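Local coordinates for protein o-succinylbenzoate synthase (Synechococcus elongatus, PDB 2OZT) that converts 2-succinyl-6-hydroxy-2,4-cyclohexadiene-1-carboxylate to 2-succinylbenzoate, a dehydration on the way to phylloquinone that requires a divalent metal ion, at residues A[10-15]-A[30-35]. Sequence-based numbering, arbitrary orientation.
Sequences YEEPLQ and GIYLRL
Tyr10 and Gly30 form an antiparallel hydrogen-bonded pair in the hairpin of strands 3-20 and 23-36, part of the antiparallel sheet of the enolase-type N-terminal domain. Tyr10 N donates to Gly30 O at 2.8 Å, and Gly30 N returns a bond to Tyr10 O at 3.1 Å.

The aromatic contacts lie on both faces of the Tyr10 ring. CG of Tyr10 sits between the backbone N and the carbonyl carbon (chi1 76°), which folds the ring over Gly30. Gly30 CA makes a CH-pi contact 3.8 Å from the ring centroid. On the opposite face, the Tyr32 ring makes an offset stack, with centroids 4.4 Å apart and planes at 20°. Between the two rings the nearest atoms are Tyr10 CD2 and Tyr32 CZ, 3.3 Å apart.

The side-chain polar link runs through water. One water donates to Glu12 OE1 at 2.6 Å and hydrogen-bonds Tyr32 OH at 3.0 Å, in the plane of that ring. Glu12 also forms a salt bridge with Arg304, from the C-terminal part of the chain.

The Tyr10 ring is thus sandwiched between the Gly30 backbone and the Tyr32 ring, while its buried hydroxyl is satisfied by hydrogen bonds to Glu46 and Arg304.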
loop_
_atom_site.group_PDB
_atom_site.type_symbol
_atom_site.label_atom_id
_atom_site.label_comp_id
_atom_site.label_asym_id
_atom_site.label_seq_id
_atom_site.Cartn_x
_atom_site.Cartn_y
_atom_site.Cartn_z
ATOM N N TYR A 10 -19.028 5.794 -0.844
ATOM C CA TYR A 10 -18.460 6.919 -1.597
ATOM C C TYR A 10 -17.988 6.441 -2.943
ATOM O O TYR A 10 -17.677 5.292 -3.079
ATOM C CB TYR A 10 -17.325 7.594 -0.813
ATOM C CG TYR A 10 -15.980 6.876 -0.758
ATOM C CD1 TYR A 10 -15.105 6.908 -1.840
ATOM C CD2 TYR A 10 -15.584 6.198 0.390
ATOM C CE1 TYR A 10 -13.862 6.309 -1.780
ATOM C CE2 TYR A 10 -14.316 5.590 0.473
ATOM C CZ TYR A 10 -13.464 5.646 -0.621
ATOM O OH TYR A 10 -12.210 5.059 -0.544
ATOM N N GLU A 11 -18.009 7.323 -3.949
ATOM C CA GLU A 11 -17.432 7.009 -5.272
ATOM C C GLU A 11 -16.800 8.308 -5.752
ATOM O O GLU A 11 -17.516 9.213 -6.201
ATOM C CB GLU A 11 -18.506 6.482 -6.247
ATOM C CG GLU A 11 -18.031 6.222 -7.706
ATOM C CD GLU A 11 -18.750 5.038 -8.383
ATOM O OE1 GLU A 11 -19.888 5.167 -8.911
ATOM O OE2 GLU A 11 -18.153 3.950 -8.415
ATOM N N GLU A 12 -15.470 8.397 -5.646
ATOM C CA GLU A 12 -14.709 9.633 -5.822
ATOM C C GLU A 12 -13.863 9.606 -7.107
ATOM O O GLU A 12 -13.015 8.744 -7.290
ATOM C CB GLU A 12 -13.817 9.853 -4.589
ATOM C CG GLU A 12 -13.072 11.158 -4.567
ATOM C CD GLU A 12 -12.144 11.287 -3.386
ATOM O OE1 GLU A 12 -12.493 10.789 -2.272
ATOM O OE2 GLU A 12 -11.066 11.904 -3.578
ATOM N N PRO A 13 -14.113 10.542 -8.035
ATOM C CA PRO A 13 -13.252 10.573 -9.208
ATOM C C PRO A 13 -11.764 10.763 -8.864
ATOM O O PRO A 13 -11.410 11.509 -7.938
ATOM C CB PRO A 13 -13.784 11.801 -9.979
ATOM C CG PRO A 13 -15.257 11.858 -9.560
ATOM C CD PRO A 13 -15.194 11.550 -8.103
ATOM N N LEU A 14 -10.895 10.112 -9.627
ATOM C CA LEU A 14 -9.458 10.302 -9.432
ATOM C C LEU A 14 -9.125 11.705 -9.923
ATOM O O LEU A 14 -9.880 12.270 -10.742
ATOM C CB LEU A 14 -8.656 9.237 -10.177
ATOM C CG LEU A 14 -8.818 7.778 -9.687
ATOM C CD1 LEU A 14 -7.941 6.819 -10.464
ATOM C CD2 LEU A 14 -8.451 7.687 -8.174
ATOM N N GLN A 15 -8.019 12.280 -9.437
ATOM C CA GLN A 15 -7.619 13.621 -9.877
ATOM C C GLN A 15 -7.196 13.599 -11.353
ATOM O O GLN A 15 -7.371 14.584 -12.077
ATOM C CB GLN A 15 -6.494 14.175 -9.000
ATOM C CG GLN A 15 -6.000 15.537 -9.470
ATOM C CD GLN A 15 -5.118 16.253 -8.463
ATOM O OE1 GLN A 15 -5.498 17.305 -7.940
ATOM N NE2 GLN A 15 -3.943 15.689 -8.182
ATOM N N GLY A 30 -15.696 3.228 -1.991
ATOM C CA GLY A 30 -15.473 2.568 -0.681
ATOM C C GLY A 30 -16.596 2.908 0.242
ATOM O O GLY A 30 -17.642 3.426 -0.187
ATOM N N ILE A 31 -16.366 2.608 1.517
ATOM C CA ILE A 31 -17.346 2.877 2.568
ATOM C C ILE A 31 -16.682 3.665 3.655
ATOM O O ILE A 31 -15.539 3.355 4.065
ATOM C CB ILE A 31 -17.795 1.566 3.151
ATOM C CG1 ILE A 31 -18.703 0.794 2.178
ATOM C CG2 ILE A 31 -18.547 1.769 4.472
ATOM C CD1 ILE A 31 -18.803 -0.695 2.569
ATOM N N TYR A 32 -17.389 4.695 4.128
ATOM C CA TYR A 32 -16.998 5.358 5.398
ATOM C C TYR A 32 -17.896 4.913 6.531
ATOM O O TYR A 32 -19.108 4.799 6.366
ATOM C CB TYR A 32 -17.089 6.870 5.289
ATOM C CG TYR A 32 -16.154 7.469 4.269
ATOM C CD1 TYR A 32 -14.814 7.108 4.238
ATOM C CD2 TYR A 32 -16.604 8.396 3.335
ATOM C CE1 TYR A 32 -13.962 7.629 3.313
ATOM C CE2 TYR A 32 -15.731 8.949 2.389
ATOM C CZ TYR A 32 -14.404 8.572 2.416
ATOM O OH TYR A 32 -13.526 9.106 1.480
ATOM N N LEU A 33 -17.268 4.668 7.684
ATOM C CA LEU A 33 -17.973 4.281 8.910
ATOM C C LEU A 33 -17.902 5.435 9.884
ATOM O O LEU A 33 -16.863 6.049 10.036
ATOM C CB LEU A 33 -17.266 3.125 9.615
ATOM C CG LEU A 33 -17.134 1.848 8.784
ATOM C CD1 LEU A 33 -16.266 0.820 9.501
ATOM C CD2 LEU A 33 -18.458 1.229 8.420
ATOM N N ARG A 34 -19.037 5.680 10.558
ATOM C CA ARG A 34 -19.086 6.678 11.659
ATOM C C ARG A 34 -19.671 6.022 12.891
ATOM O O ARG A 34 -20.793 5.547 12.831
ATOM C CB ARG A 34 -19.913 7.870 11.219
ATOM C CG ARG A 34 -20.001 8.982 12.322
ATOM C CD ARG A 34 -20.917 10.092 11.862
ATOM N NE ARG A 34 -20.972 11.271 12.766
ATOM C CZ ARG A 34 -21.734 11.352 13.854
ATOM N NH1 ARG A 34 -22.477 10.335 14.275
ATOM N NH2 ARG A 34 -21.695 12.478 14.573
ATOM N N LEU A 35 -18.907 6.051 14.003
ATOM C CA LEU A 35 -19.246 5.353 15.250
ATOM C C LEU A 35 -19.495 6.438 16.290
ATOM O O LEU A 35 -18.821 7.435 16.288
ATOM C CB LEU A 35 -18.070 4.475 15.681
ATOM C CG LEU A 35 -18.068 3.044 15.150
ATOM C CD1 LEU A 35 -18.082 3.000 13.602
ATOM C CD2 LEU A 35 -16.879 2.260 15.718
HETATM O O HOH W 1 -14.592 10.654 -0.817
#